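Local coordinates for T-cell surface glycoprotein CD1A1 antigen (Gallus gallus, PDB 3JVG), which probably presents lipid antigens to T cells, as an MHC class I-like CD1 glycoprotein of the cell surface, at residues I95-F109 against L158-I170. Numbering follows the deposited sequence.
Sequences IGCELQSNGTIRTFF and LNDTCVDILRLFI. With NAG (2-acetamido-2-deoxy-beta-D-glucopyranose), chain I.
The 158-170 helix lies over the hairpin of strands 95-99 and 105-109, its axis passing 7.9 Å from the first at 62° and 8.9 Å from the second at 109°; the nearest CA pairs are Cys97 with Cys162 and Thr107 with Leu158. Cys97 and Cys162 are the disulfide pair of this domain, but in this model Cys97 SG and Cys162 SG stand 2.7 Å apart, longer than an S-S bond, so whether the link is intact here is doubtful. Leu158 lays both branches on the sheet: CD2 sits 3.5 Å from Phe108 O and also meets Ile95 CG2, while CD1 lies near the plane of the Phe109 ring, at its edge. Thr107 CG2 is 3.5 Å from Leu158 O. The arrangement is that of the MHC class I-like fold, in which a long helix walls a groove floored by the antiparallel sheet; from the other helix, 58-82, Tyr71 touches Ile95 and Phe109. With chi1 at -66°, Ile105 turns CG2 opposite its backbone N and onto the helix, 3.6 Å from Val163 CG2 and bordering OD1 of Asn159, whose ND2 carries the N-linked sugar. Further along, Leu166 CD2 meets Leu99 CB at 3.8 Å, and Leu99 CD1 lies 3.6 Å above one face of the Arg167 guanidinium, offset toward its rim.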
loop_
_atom_site.group_PDB
_atom_site.type_symbol
_atom_site.label_atom_id
_atom_site.label_comp_id
_atom_site.label_asym_id
_atom_site.label_seq_id
_atom_site.Cartn_x
_atom_site.Cartn_y
_atom_site.Cartn_z
ATOM N N ILE A 95 11.872 1.302 -7.125
ATOM C CA ILE A 95 12.549 1.288 -8.407
ATOM C C ILE A 95 11.575 0.835 -9.456
ATOM O O ILE A 95 10.872 -0.182 -9.236
ATOM C CB ILE A 95 13.738 0.267 -8.408
ATOM C CG1 ILE A 95 14.690 0.506 -7.224
ATOM C CG2 ILE A 95 14.588 0.434 -9.666
ATOM C CD1 ILE A 95 15.908 -0.498 -7.208
ATOM N N GLY A 96 11.530 1.527 -10.594
ATOM C CA GLY A 96 10.552 1.128 -11.608
ATOM C C GLY A 96 10.365 2.084 -12.772
ATOM O O GLY A 96 11.215 2.933 -13.007
ATOM N N CYS A 97 9.234 1.961 -13.476
ATOM C CA CYS A 97 8.956 2.805 -14.612
ATOM C C CYS A 97 7.480 2.847 -14.790
ATOM O O CYS A 97 6.777 1.936 -14.322
ATOM C CB CYS A 97 9.630 2.289 -15.900
ATOM S SG CYS A 97 9.161 0.555 -16.327
ATOM N N GLU A 98 7.006 3.889 -15.475
ATOM C CA GLU A 98 5.600 4.089 -15.716
ATOM C C GLU A 98 5.426 4.446 -17.191
ATOM O O GLU A 98 6.238 5.159 -17.740
ATOM C CB GLU A 98 5.040 5.174 -14.766
ATOM C CG GLU A 98 3.636 5.673 -15.084
ATOM C CD GLU A 98 3.216 6.973 -14.339
ATOM O OE1 GLU A 98 2.297 7.683 -14.854
ATOM O OE2 GLU A 98 3.764 7.276 -13.240
ATOM N N LEU A 99 4.381 3.919 -17.811
ATOM C CA LEU A 99 4.061 4.179 -19.188
ATOM C C LEU A 99 2.733 4.933 -19.223
ATOM O O LEU A 99 1.720 4.392 -18.799
ATOM C CB LEU A 99 3.874 2.850 -19.946
ATOM C CG LEU A 99 4.579 2.445 -21.255
ATOM C CD1 LEU A 99 3.605 1.664 -22.116
ATOM C CD2 LEU A 99 5.198 3.589 -22.128
ATOM N N GLN A 100 2.726 6.168 -19.713
ATOM C CA GLN A 100 1.448 6.824 -20.060
ATOM C C GLN A 100 0.839 6.292 -21.355
ATOM O O GLN A 100 1.516 5.579 -22.109
ATOM C CB GLN A 100 1.595 8.338 -20.111
ATOM C CG GLN A 100 1.479 8.984 -18.727
ATOM C CD GLN A 100 2.772 9.633 -18.258
ATOM O OE1 GLN A 100 3.291 10.558 -18.907
ATOM N NE2 GLN A 100 3.286 9.178 -17.116
ATOM N N SER A 101 -0.439 6.608 -21.610
ATOM C CA SER A 101 -1.086 6.249 -22.903
ATOM C C SER A 101 -0.399 6.994 -24.049
ATOM O O SER A 101 -0.253 6.434 -25.144
ATOM C CB SER A 101 -2.608 6.483 -22.897
ATOM O OG SER A 101 -2.955 7.844 -22.664
ATOM N N ASN A 102 0.009 8.248 -23.764
ATOM C CA ASN A 102 1.005 9.038 -24.531
ATOM C C ASN A 102 2.020 8.121 -25.240
ATOM O O ASN A 102 2.281 8.269 -26.424
ATOM C CB ASN A 102 1.803 9.996 -23.580
ATOM C CG ASN A 102 1.164 11.405 -23.412
ATOM O OD1 ASN A 102 1.864 12.433 -23.269
ATOM N ND2 ASN A 102 -0.153 11.444 -23.396
ATOM N N GLY A 103 2.570 7.165 -24.489
ATOM C CA GLY A 103 3.770 6.453 -24.887
ATOM C C GLY A 103 4.945 6.988 -24.081
ATOM O O GLY A 103 6.052 6.433 -24.120
ATOM N N THR A 104 4.688 8.072 -23.349
ATOM C CA THR A 104 5.680 8.706 -22.491
ATOM C C THR A 104 6.158 7.825 -21.300
ATOM O O THR A 104 5.353 7.233 -20.576
ATOM C CB THR A 104 5.168 10.090 -22.027
ATOM O OG1 THR A 104 5.097 10.958 -23.168
ATOM C CG2 THR A 104 6.085 10.718 -20.962
ATOM N N ILE A 105 7.478 7.750 -21.128
ATOM C CA ILE A 105 8.086 6.909 -20.098
ATOM C C ILE A 105 8.488 7.777 -18.929
ATOM O O ILE A 105 9.083 8.837 -19.135
ATOM C CB ILE A 105 9.324 6.152 -20.661
ATOM C CG1 ILE A 105 8.890 5.140 -21.731
ATOM C CG2 ILE A 105 10.136 5.449 -19.558
ATOM C CD1 ILE A 105 9.966 4.890 -22.798
ATOM N N ARG A 106 8.142 7.348 -17.710
ATOM C CA ARG A 106 8.767 7.934 -16.525
ATOM C C ARG A 106 9.487 6.819 -15.799
ATOM O O ARG A 106 8.937 5.721 -15.663
ATOM C CB ARG A 106 7.754 8.636 -15.622
ATOM C CG ARG A 106 8.386 9.248 -14.316
ATOM C CD ARG A 106 7.320 9.896 -13.434
ATOM N NE ARG A 106 6.586 8.875 -12.690
ATOM C CZ ARG A 106 6.876 8.485 -11.455
ATOM N NH1 ARG A 106 7.896 9.022 -10.775
ATOM N NH2 ARG A 106 6.125 7.549 -10.899
ATOM N N THR A 107 10.723 7.073 -15.357
ATOM C CA THR A 107 11.477 6.079 -14.617
ATOM C C THR A 107 11.740 6.639 -13.241
ATOM O O THR A 107 11.717 7.853 -13.053
ATOM C CB THR A 107 12.877 5.741 -15.263
ATOM O OG1 THR A 107 13.714 6.923 -15.249
ATOM C CG2 THR A 107 12.729 5.161 -16.631
ATOM N N PHE A 108 11.983 5.760 -12.269
ATOM C CA PHE A 108 12.306 6.221 -10.935
ATOM C C PHE A 108 13.240 5.261 -10.264
ATOM O O PHE A 108 13.142 4.040 -10.474
ATOM C CB PHE A 108 11.045 6.443 -10.070
ATOM C CG PHE A 108 10.074 5.270 -10.049
ATOM C CD1 PHE A 108 9.096 5.154 -11.007
ATOM C CD2 PHE A 108 10.113 4.337 -9.010
ATOM C CE1 PHE A 108 8.193 4.106 -10.985
ATOM C CE2 PHE A 108 9.198 3.295 -8.930
ATOM C CZ PHE A 108 8.233 3.149 -9.952
ATOM N N PHE A 109 14.170 5.803 -9.482
ATOM C CA PHE A 109 15.012 4.933 -8.673
ATOM C C PHE A 109 15.415 5.835 -7.502
ATOM O O PHE A 109 16.273 6.712 -7.652
ATOM C CB PHE A 109 16.228 4.429 -9.493
ATOM C CG PHE A 109 17.185 3.473 -8.748
ATOM C CD1 PHE A 109 18.243 2.887 -9.459
ATOM C CD2 PHE A 109 17.018 3.132 -7.417
ATOM C CE1 PHE A 109 19.137 1.984 -8.846
ATOM C CE2 PHE A 109 17.890 2.263 -6.780
ATOM C CZ PHE A 109 18.976 1.679 -7.503
ATOM N N LEU A 158 16.500 0.872 -16.292
ATOM C CA LEU A 158 15.313 1.726 -16.089
ATOM C C LEU A 158 14.614 2.042 -17.417
ATOM O O LEU A 158 13.426 1.814 -17.543
ATOM C CB LEU A 158 15.652 3.032 -15.339
ATOM C CG LEU A 158 16.040 2.920 -13.855
ATOM C CD1 LEU A 158 16.593 4.317 -13.376
ATOM C CD2 LEU A 158 14.900 2.382 -12.957
ATOM N N ASN A 159 15.349 2.494 -18.422
ATOM C CA ASN A 159 14.712 3.054 -19.622
ATOM C C ASN A 159 14.329 2.026 -20.688
ATOM O O ASN A 159 13.435 2.295 -21.488
ATOM C CB ASN A 159 15.539 4.190 -20.241
ATOM C CG ASN A 159 14.667 5.193 -21.045
ATOM O OD1 ASN A 159 13.618 5.621 -20.563
ATOM N ND2 ASN A 159 15.109 5.565 -22.259
ATOM N N ASP A 160 14.992 0.863 -20.700
ATOM C CA ASP A 160 14.776 -0.133 -21.740
ATOM C C ASP A 160 14.176 -1.417 -21.159
ATOM O O ASP A 160 13.044 -1.821 -21.486
ATOM C CB ASP A 160 16.081 -0.436 -22.486
ATOM C CG ASP A 160 16.742 0.829 -23.079
ATOM O OD1 ASP A 160 16.056 1.701 -23.681
ATOM O OD2 ASP A 160 17.968 0.976 -22.918
ATOM N N THR A 161 14.917 -2.054 -20.265
ATOM C CA THR A 161 14.480 -3.328 -19.799
ATOM C C THR A 161 13.231 -3.268 -18.882
ATOM O O THR A 161 12.323 -4.082 -19.044
ATOM C CB THR A 161 15.650 -4.266 -19.357
ATOM O OG1 THR A 161 15.452 -4.812 -18.056
ATOM C CG2 THR A 161 17.008 -3.684 -19.566
ATOM N N CYS A 162 13.169 -2.289 -17.973
ATOM C CA CYS A 162 11.962 -2.115 -17.159
ATOM C C CYS A 162 10.727 -1.859 -18.026
ATOM O O CYS A 162 9.707 -2.487 -17.820
ATOM C CB CYS A 162 12.121 -0.932 -16.211
ATOM S SG CYS A 162 10.932 -1.016 -14.946
ATOM N N VAL A 163 10.832 -0.938 -18.981
ATOM C CA VAL A 163 9.751 -0.591 -19.919
ATOM C C VAL A 163 9.317 -1.793 -20.787
ATOM O O VAL A 163 8.101 -2.079 -20.944
ATOM C CB VAL A 163 10.176 0.624 -20.831
ATOM C CG1 VAL A 163 9.218 0.845 -21.987
ATOM C CG2 VAL A 163 10.318 1.899 -20.009
ATOM N N ASP A 164 10.304 -2.498 -21.341
ATOM C CA ASP A 164 10.007 -3.644 -22.144
ATOM C C ASP A 164 9.255 -4.692 -21.347
ATOM O O ASP A 164 8.322 -5.291 -21.863
ATOM C CB ASP A 164 11.274 -4.273 -22.659
ATOM C CG ASP A 164 11.996 -3.411 -23.712
ATOM O OD1 ASP A 164 11.492 -2.322 -24.132
ATOM O OD2 ASP A 164 13.099 -3.860 -24.097
ATOM N N ILE A 165 9.700 -4.962 -20.126
ATOM C CA ILE A 165 9.016 -5.920 -19.276
ATOM C C ILE A 165 7.610 -5.417 -18.903
ATOM O O ILE A 165 6.636 -6.196 -18.944
ATOM C CB ILE A 165 9.807 -6.258 -18.031
ATOM C CG1 ILE A 165 11.065 -7.040 -18.447
ATOM C CG2 ILE A 165 8.919 -7.072 -17.040
ATOM C CD1 ILE A 165 12.160 -7.153 -17.386
ATOM N N LEU A 166 7.510 -4.129 -18.584
ATOM C CA LEU A 166 6.202 -3.506 -18.369
ATOM C C LEU A 166 5.230 -3.802 -19.532
ATOM O O LEU A 166 4.138 -4.344 -19.281
ATOM C CB LEU A 166 6.295 -1.972 -18.069
ATOM C CG LEU A 166 4.971 -1.240 -17.806
ATOM C CD1 LEU A 166 4.061 -1.961 -16.757
ATOM C CD2 LEU A 166 5.090 0.256 -17.449
ATOM N N ARG A 167 5.629 -3.484 -20.781
ATOM C CA ARG A 167 4.732 -3.640 -21.937
ATOM C C ARG A 167 4.233 -5.066 -22.003
ATOM O O ARG A 167 3.040 -5.323 -22.224
ATOM C CB ARG A 167 5.414 -3.344 -23.256
ATOM C CG ARG A 167 5.776 -1.920 -23.398
ATOM C CD ARG A 167 6.192 -1.589 -24.831
ATOM N NE ARG A 167 5.379 -0.443 -25.202
ATOM C CZ ARG A 167 5.794 0.824 -25.188
ATOM N NH1 ARG A 167 7.064 1.127 -24.886
ATOM N NH2 ARG A 167 4.938 1.793 -25.527
ATOM N N LEU A 168 5.164 -5.982 -21.804
ATOM C CA LEU A 168 4.868 -7.385 -21.807
ATOM C C LEU A 168 3.937 -7.822 -20.654
ATOM O O LEU A 168 3.064 -8.672 -20.860
ATOM C CB LEU A 168 6.185 -8.100 -21.694
ATOM C CG LEU A 168 6.098 -9.540 -21.289
ATOM C CD1 LEU A 168 5.839 -10.385 -22.535
ATOM C CD2 LEU A 168 7.446 -9.832 -20.718
ATOM N N PHE A 169 4.141 -7.271 -19.452
ATOM C CA PHE A 169 3.296 -7.579 -18.282
ATOM C C PHE A 169 1.859 -7.018 -18.438
ATOM O O PHE A 169 0.879 -7.671 -18.028
ATOM C CB PHE A 169 3.942 -7.040 -16.981
ATOM C CG PHE A 169 5.092 -7.891 -16.452
ATOM C CD1 PHE A 169 5.525 -9.037 -17.135
ATOM C CD2 PHE A 169 5.740 -7.553 -15.273
ATOM C CE1 PHE A 169 6.549 -9.834 -16.631
ATOM C CE2 PHE A 169 6.783 -8.361 -14.770
ATOM C CZ PHE A 169 7.184 -9.510 -15.459
ATOM N N ILE A 170 1.740 -5.819 -19.019
ATOM C CA ILE A 170 0.422 -5.274 -19.385
ATOM C C ILE A 170 -0.361 -6.281 -20.257
ATOM O O ILE A 170 -1.557 -6.494 -20.037
ATOM C CB ILE A 170 0.511 -3.924 -20.117
ATOM C CG1 ILE A 170 1.164 -2.861 -19.219
ATOM C CG2 ILE A 170 -0.900 -3.471 -20.632
ATOM C CD1 ILE A 170 1.507 -1.572 -19.961
HETATM C C1 NAG I . 14.421 6.466 -23.184
HETATM C C2 NAG I . 15.377 7.559 -23.729
HETATM C C3 NAG I . 14.740 8.429 -24.841
HETATM C C4 NAG I . 14.311 7.519 -25.998
HETATM C C5 NAG I . 13.428 6.328 -25.520
HETATM C C6 NAG I . 13.330 5.277 -26.645
HETATM C C7 NAG I . 17.236 8.058 -22.236
HETATM C C8 NAG I . 17.803 8.954 -21.189
HETATM N N2 NAG I . 16.012 8.372 -22.681
HETATM O O3 NAG I . 15.628 9.445 -25.301
HETATM O O4 NAG I . 13.710 8.284 -27.052
HETATM O O5 NAG I . 13.844 5.706 -24.275
HETATM O O6 NAG I . 12.371 4.276 -26.386
HETATM O O7 NAG I . 17.899 7.088 -22.638
#